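Local structure of tyrosine aminotransferase (Leishmania infantum, 4IX8) at residues W122-R131 against F262-T270. The protein probably transfers the amino group of tyrosine to 2-oxoglutarate, as a pyridoxal-phosphate-dependent aminotransferase of class I. Residues are numbered along the deposited sequence; the frame is centred on the assembly and turned at random.
Sequences WRRFCQTKSR and FTSVADFDT
Arg-131 lays one face of its guanidinium against the backbone around Asp-267 O and Phe-268 CA and grips two aspartates. Arg-131 NH1 forms a salt bridge to Asp-267 OD1 at 3.0 Å, well above the carboxylate plane, while Arg-131 NH2 gives Asp-269 OD2 a 2.7 Å salt bridge lying close to the guanidinium plane; NE adds only a weak bond to Asp-269 OD1. The arginine chain runs extended from CG to NE, which carries the guanidinium to the backbone at Asp-267 and Phe-268. Asp-267 is the hub. With CG anti to the backbone N (chi1 -167°), its carboxylate is turned to Gln-127: the backbone N bonds to OD1 across the face opposite Arg-131 NH1, and Gln-127 NE2 reaches the syn lone pair of Asp-267 OD2 at 2.8 Å, nearly straight at 176°. Arg-229 forms a further salt bridge to OD2, so the buried carboxylate lies among positive charge that would be expected to favour its ionised form. At the other end, the edge of Phe-262 points at the face of Phe-125 in a T-shaped pair, centroids 5.4 Å apart and planes at 87°. Beside this pair, Trp-122 NE1 donates in its ring plane to Ser-264 OG, 3.0 Å away, an oxygen that also bonds Glu-250. Ala-266 CB fits beside Cys-126 SG at 3.8 Å. One water ties Phe-125 O to Phe-262 O and Ser-264 N. This salt-bridge network beside the type I turn 264-267 fastens the link between helices 112-122 and 129-133 to the large mixed sheet of the fold type I large domain: Ile-276 of strand 274-279 and Ile-295 of strand 292-297 touch Trp-122, and helix 229-242 packs on Phe-268.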
ATOM      1  N   TRP A 122      -4.840  19.694  10.990  1.00 37.84           N
ATOM      2  CA  TRP A 122      -3.432  20.002  11.239  1.00 37.74           C
ATOM      3  C   TRP A 122      -3.259  21.462  11.637  1.00 37.47           C
ATOM      4  O   TRP A 122      -2.230  21.835  12.200  1.00 41.29           O
ATOM      5  CB  TRP A 122      -2.546  19.693  10.019  1.00 33.50           C
ATOM      6  CG  TRP A 122      -1.201  19.254  10.517  1.00 36.92           C
ATOM      7  CD1 TRP A 122      -0.107  20.042  10.753  1.00 36.15           C
ATOM      8  CD2 TRP A 122      -0.827  17.923  10.920  1.00 32.80           C
ATOM      9  NE1 TRP A 122       0.927  19.278  11.255  1.00 39.29           N
ATOM     10  CE2 TRP A 122       0.497  17.983  11.388  1.00 33.63           C
ATOM     11  CE3 TRP A 122      -1.489  16.694  10.927  1.00 35.02           C
ATOM     12  CZ2 TRP A 122       1.169  16.864  11.843  1.00 32.52           C
ATOM     13  CZ3 TRP A 122      -0.817  15.584  11.392  1.00 35.94           C
ATOM     14  CH2 TRP A 122       0.490  15.675  11.839  1.00 31.52           C
ATOM     15  N   ARG A 123      -4.297  22.263  11.409  1.00 44.28           N
ATOM     16  CA  ARG A 123      -4.278  23.675  11.760  1.00 46.24           C
ATOM     17  C   ARG A 123      -4.143  23.901  13.245  1.00 47.87           C
ATOM     18  O   ARG A 123      -3.638  24.932  13.663  1.00 52.10           O
ATOM     19  CB  ARG A 123      -5.539  24.363  11.249  1.00 54.00           C
ATOM     20  CG  ARG A 123      -5.664  24.228   9.748  1.00 62.62           C
ATOM     21  CD  ARG A 123      -6.204  25.456   9.082  1.00 66.26           C
ATOM     22  NE  ARG A 123      -6.023  25.421   7.631  1.00 56.55           N
ATOM     23  CZ  ARG A 123      -6.519  26.353   6.824  1.00 71.27           C
ATOM     24  NH1 ARG A 123      -7.232  27.376   7.336  1.00 65.48           N
ATOM     25  NH2 ARG A 123      -6.303  26.272   5.513  1.00 78.28           N
ATOM     26  N   ARG A 124      -4.569  22.924  14.039  1.00 46.71           N
ATOM     27  CA  ARG A 124      -4.522  23.056  15.485  1.00 46.34           C
ATOM     28  C   ARG A 124      -3.090  23.026  15.987  1.00 48.47           C
ATOM     29  O   ARG A 124      -2.822  23.402  17.120  1.00 59.31           O
ATOM     30  CB  ARG A 124      -5.337  21.942  16.142  1.00 41.13           C
ATOM     31  CG  ARG A 124      -4.677  20.533  16.053  1.00 63.25           C
ATOM     32  CD  ARG A 124      -5.657  19.369  16.343  1.00 58.38           C
ATOM     33  NE  ARG A 124      -7.014  19.661  15.851  1.00 59.55           N
ATOM     34  CZ  ARG A 124      -8.111  18.968  16.156  1.00 56.36           C
ATOM     35  NH1 ARG A 124      -8.063  17.942  16.996  1.00 53.29           N
ATOM     36  NH2 ARG A 124      -9.277  19.339  15.657  1.00 59.74           N
ATOM     37  N   PHE A 125      -2.177  22.558  15.152  1.00 43.29           N
ATOM     38  CA  PHE A 125      -0.768  22.503  15.509  1.00 42.18           C
ATOM     39  C   PHE A 125      -0.038  23.794  15.157  1.00 44.21           C
ATOM     40  O   PHE A 125       1.172  23.922  15.406  1.00 45.68           O
ATOM     41  CB  PHE A 125      -0.097  21.331  14.818  1.00 37.31           C
ATOM     42  CG  PHE A 125      -0.610  19.994  15.281  1.00 44.96           C
ATOM     43  CD1 PHE A 125      -0.641  19.682  16.636  1.00 41.94           C
ATOM     44  CD2 PHE A 125      -1.051  19.040  14.360  1.00 39.76           C
ATOM     45  CE1 PHE A 125      -1.120  18.446  17.078  1.00 43.98           C
ATOM     46  CE2 PHE A 125      -1.543  17.787  14.805  1.00 40.74           C
ATOM     47  CZ  PHE A 125      -1.573  17.492  16.158  1.00 45.06           C
ATOM     48  N   CYS A 126      -0.783  24.737  14.580  1.00 48.83           N
ATOM     49  CA  CYS A 126      -0.251  26.038  14.182  1.00 47.45           C
ATOM     50  C   CYS A 126      -0.813  27.129  15.071  1.00 48.59           C
ATOM     51  O   CYS A 126      -2.016  27.210  15.280  1.00 46.89           O
ATOM     52  CB  CYS A 126      -0.581  26.323  12.721  1.00 47.01           C
ATOM     53  SG  CYS A 126       0.060  25.036  11.608  1.00 47.11           S
ATOM     54  N   GLN A 127       0.058  27.969  15.609  1.00 46.46           N
ATOM     55  CA  GLN A 127      -0.387  28.963  16.568  1.00 47.81           C
ATOM     56  C   GLN A 127      -0.877  30.266  15.946  1.00 56.53           C
ATOM     57  O   GLN A 127      -1.312  31.143  16.665  1.00 65.54           O
ATOM     58  CB  GLN A 127       0.745  29.294  17.535  1.00 48.38           C
ATOM     59  CG  GLN A 127       1.227  28.130  18.366  1.00 47.36           C
ATOM     60  CD  GLN A 127       2.345  28.535  19.299  1.00 56.53           C
ATOM     61  OE1 GLN A 127       2.134  29.293  20.246  1.00 62.40           O
ATOM     62  NE2 GLN A 127       3.555  28.066  19.015  1.00 58.31           N
ATOM     63  N   THR A 128      -0.886  30.378  14.623  1.00 63.37           N
ATOM     64  CA  THR A 128      -1.178  31.661  13.976  1.00 64.59           C
ATOM     65  C   THR A 128      -1.985  31.519  12.681  1.00 61.63           C
ATOM     66  O   THR A 128      -1.906  30.488  11.998  1.00 58.41           O
ATOM     67  CB  THR A 128       0.142  32.394  13.673  1.00 75.21           C
ATOM     68  OG1 THR A 128       0.855  32.587  14.898  1.00 72.88           O
ATOM     69  CG2 THR A 128      -0.103  33.747  13.052  1.00 84.86           C
ATOM     70  N   LYS A 129      -2.720  32.578  12.333  1.00 57.63           N
ATOM     71  CA  LYS A 129      -3.603  32.573  11.172  1.00 59.39           C
ATOM     72  C   LYS A 129      -2.797  32.347   9.898  1.00 52.15           C
ATOM     73  O   LYS A 129      -3.237  31.630   9.003  1.00 59.29           O
ATOM     74  CB  LYS A 129      -4.410  33.883  11.076  1.00 54.01           C
ATOM     75  N   SER A 130      -1.634  32.977   9.802  1.00 54.65           N
ATOM     76  CA  SER A 130      -0.795  32.836   8.614  1.00 60.77           C
ATOM     77  C   SER A 130      -0.236  31.422   8.458  1.00 54.10           C
ATOM     78  O   SER A 130      -0.110  30.917   7.345  1.00 54.12           O
ATOM     79  CB  SER A 130       0.355  33.842   8.666  1.00 67.30           C
ATOM     80  OG  SER A 130       1.045  33.709   9.896  1.00 74.75           O
ATOM     81  N   ARG A 131       0.156  30.820   9.578  1.00 51.72           N
ATOM     82  CA  ARG A 131       0.645  29.441   9.595  1.00 45.71           C
ATOM     83  C   ARG A 131      -0.506  28.528   9.265  1.00 45.85           C
ATOM     84  O   ARG A 131      -0.356  27.557   8.552  1.00 50.23           O
ATOM     85  CB  ARG A 131       1.253  29.090  10.946  1.00 43.38           C
ATOM     86  CG  ARG A 131       2.605  29.705  11.180  1.00 45.97           C
ATOM     87  CD  ARG A 131       3.033  29.571  12.635  1.00 44.54           C
ATOM     88  NE  ARG A 131       4.114  30.513  12.934  1.00 46.37           N
ATOM     89  CZ  ARG A 131       4.657  30.694  14.139  1.00 50.34           C
ATOM     90  NH1 ARG A 131       4.207  30.023  15.192  1.00 48.11           N
ATOM     91  NH2 ARG A 131       5.616  31.596  14.305  1.00 49.66           N
ATOM     92  N   PHE A 262       4.033  19.606  21.649  1.00 38.81           N
ATOM     93  CA  PHE A 262       4.481  19.092  20.385  1.00 38.81           C
ATOM     94  C   PHE A 262       4.679  20.276  19.459  1.00 39.30           C
ATOM     95  O   PHE A 262       3.834  21.174  19.392  1.00 45.87           O
ATOM     96  CB  PHE A 262       3.506  18.096  19.800  1.00 42.66           C
ATOM     97  CG  PHE A 262       3.776  17.797  18.343  1.00 39.19           C
ATOM     98  CD1 PHE A 262       4.947  17.178  17.957  1.00 35.68           C
ATOM     99  CD2 PHE A 262       2.836  18.095  17.373  1.00 37.22           C
ATOM    100  CE1 PHE A 262       5.194  16.909  16.618  1.00 41.89           C
ATOM    101  CE2 PHE A 262       3.078  17.819  16.041  1.00 35.67           C
ATOM    102  CZ  PHE A 262       4.241  17.221  15.663  1.00 40.53           C
ATOM    103  N   THR A 263       5.826  20.300  18.797  1.00 39.22           N
ATOM    104  CA  THR A 263       6.142  21.343  17.818  1.00 42.52           C
ATOM    105  C   THR A 263       6.190  20.745  16.419  1.00 38.19           C
ATOM    106  O   THR A 263       7.165  20.078  16.049  1.00 36.93           O
ATOM    107  CB  THR A 263       7.518  22.025  18.118  1.00 37.49           C
ATOM    108  OG1 THR A 263       7.546  22.553  19.457  1.00 39.38           O
ATOM    109  CG2 THR A 263       7.763  23.165  17.175  1.00 39.26           C
ATOM    110  N   SER A 264       5.171  21.040  15.610  1.00 42.11           N
ATOM    111  CA  SER A 264       5.127  20.574  14.223  1.00 31.34           C
ATOM    112  C   SER A 264       5.966  21.486  13.332  1.00 33.26           C
ATOM    113  O   SER A 264       6.060  22.673  13.591  1.00 37.75           O
ATOM    114  CB  SER A 264       3.673  20.539  13.725  1.00 34.41           C
ATOM    115  OG  SER A 264       3.584  20.202  12.331  1.00 30.70           O
ATOM    116  N   VAL A 265       6.591  20.946  12.290  1.00 34.97           N
ATOM    117  CA  VAL A 265       7.378  21.791  11.389  1.00 32.87           C
ATOM    118  C   VAL A 265       6.452  22.761  10.687  1.00 35.25           C
ATOM    119  O   VAL A 265       6.892  23.733  10.070  1.00 41.37           O
ATOM    120  CB  VAL A 265       8.213  20.965  10.356  1.00 29.22           C
ATOM    121  CG1 VAL A 265       9.214  20.108  11.075  1.00 31.31           C
ATOM    122  CG2 VAL A 265       7.330  20.122   9.465  1.00 27.54           C
ATOM    123  N   ALA A 266       5.156  22.509  10.790  1.00 35.83           N
ATOM    124  CA  ALA A 266       4.145  23.422  10.273  1.00 33.92           C
ATOM    125  C   ALA A 266       4.076  24.756  11.022  1.00 40.27           C
ATOM    126  O   ALA A 266       3.625  25.766  10.444  1.00 41.66           O
ATOM    127  CB  ALA A 266       2.795  22.767  10.332  1.00 36.93           C
ATOM    128  N   ASP A 267       4.464  24.759  12.301  1.00 33.93           N
ATOM    129  CA  ASP A 267       4.226  25.920  13.186  1.00 42.28           C
ATOM    130  C   ASP A 267       5.341  26.951  13.132  1.00 42.40           C
ATOM    131  O   ASP A 267       5.809  27.426  14.163  1.00 42.78           O
ATOM    132  CB  ASP A 267       4.067  25.435  14.635  1.00 48.69           C
ATOM    133  CG  ASP A 267       3.514  26.492  15.556  1.00 50.38           C
ATOM    134  OD1 ASP A 267       2.783  27.375  15.070  1.00 45.81           O
ATOM    135  OD2 ASP A 267       3.838  26.440  16.769  1.00 54.77           O
ATOM    136  N   PHE A 268       5.729  27.338  11.922  1.00 44.49           N
ATOM    137  CA  PHE A 268       6.837  28.265  11.725  1.00 40.45           C
ATOM    138  C   PHE A 268       6.583  29.156  10.550  1.00 42.44           C
ATOM    139  O   PHE A 268       5.873  28.799   9.616  1.00 38.06           O
ATOM    140  CB  PHE A 268       8.147  27.515  11.494  1.00 34.60           C
ATOM    141  CG  PHE A 268       8.688  26.845  12.724  1.00 42.57           C
ATOM    142  CD1 PHE A 268       9.568  27.524  13.569  1.00 40.10           C
ATOM    143  CD2 PHE A 268       8.320  25.544  13.045  1.00 33.45           C
ATOM    144  CE1 PHE A 268      10.073  26.918  14.712  1.00 40.76           C
ATOM    145  CE2 PHE A 268       8.826  24.923  14.182  1.00 36.05           C
ATOM    146  CZ  PHE A 268       9.699  25.616  15.022  1.00 41.05           C
ATOM    147  N   ASP A 269       7.197  30.321  10.606  1.00 47.36           N
ATOM    148  CA  ASP A 269       7.125  31.258   9.511  1.00 51.44           C
ATOM    149  C   ASP A 269       8.396  31.097   8.712  1.00 43.71           C
ATOM    150  O   ASP A 269       9.439  31.620   9.084  1.00 49.96           O
ATOM    151  CB  ASP A 269       6.968  32.674  10.034  1.00 54.08           C
ATOM    152  CG  ASP A 269       5.778  32.803  10.920  1.00 56.51           C
ATOM    153  OD1 ASP A 269       4.658  32.593  10.401  1.00 64.66           O
ATOM    154  OD2 ASP A 269       5.961  33.105  12.120  1.00 49.57           O
ATOM    155  N   THR A 270       8.305  30.317   7.645  1.00 38.83           N
ATOM    156  CA  THR A 270       9.459  29.996   6.833  1.00 38.05           C
ATOM    157  C   THR A 270       9.045  29.606   5.439  1.00 39.56           C
ATOM    158  O   THR A 270       7.962  29.051   5.251  1.00 43.91           O
ATOM    159  CB  THR A 270      10.251  28.848   7.437  1.00 38.61           C
ATOM    160  OG1 THR A 270      11.370  28.559   6.595  1.00 38.23           O
ATOM    161  CG2 THR A 270       9.400  27.603   7.558  1.00 37.58           C
TER
HETATM  162  O   HOH W   1       2.865  22.312  16.719  1.00 29.81           O
HETATM  163  O   HOH W   2       2.191  26.382   8.168  1.00 35.81           O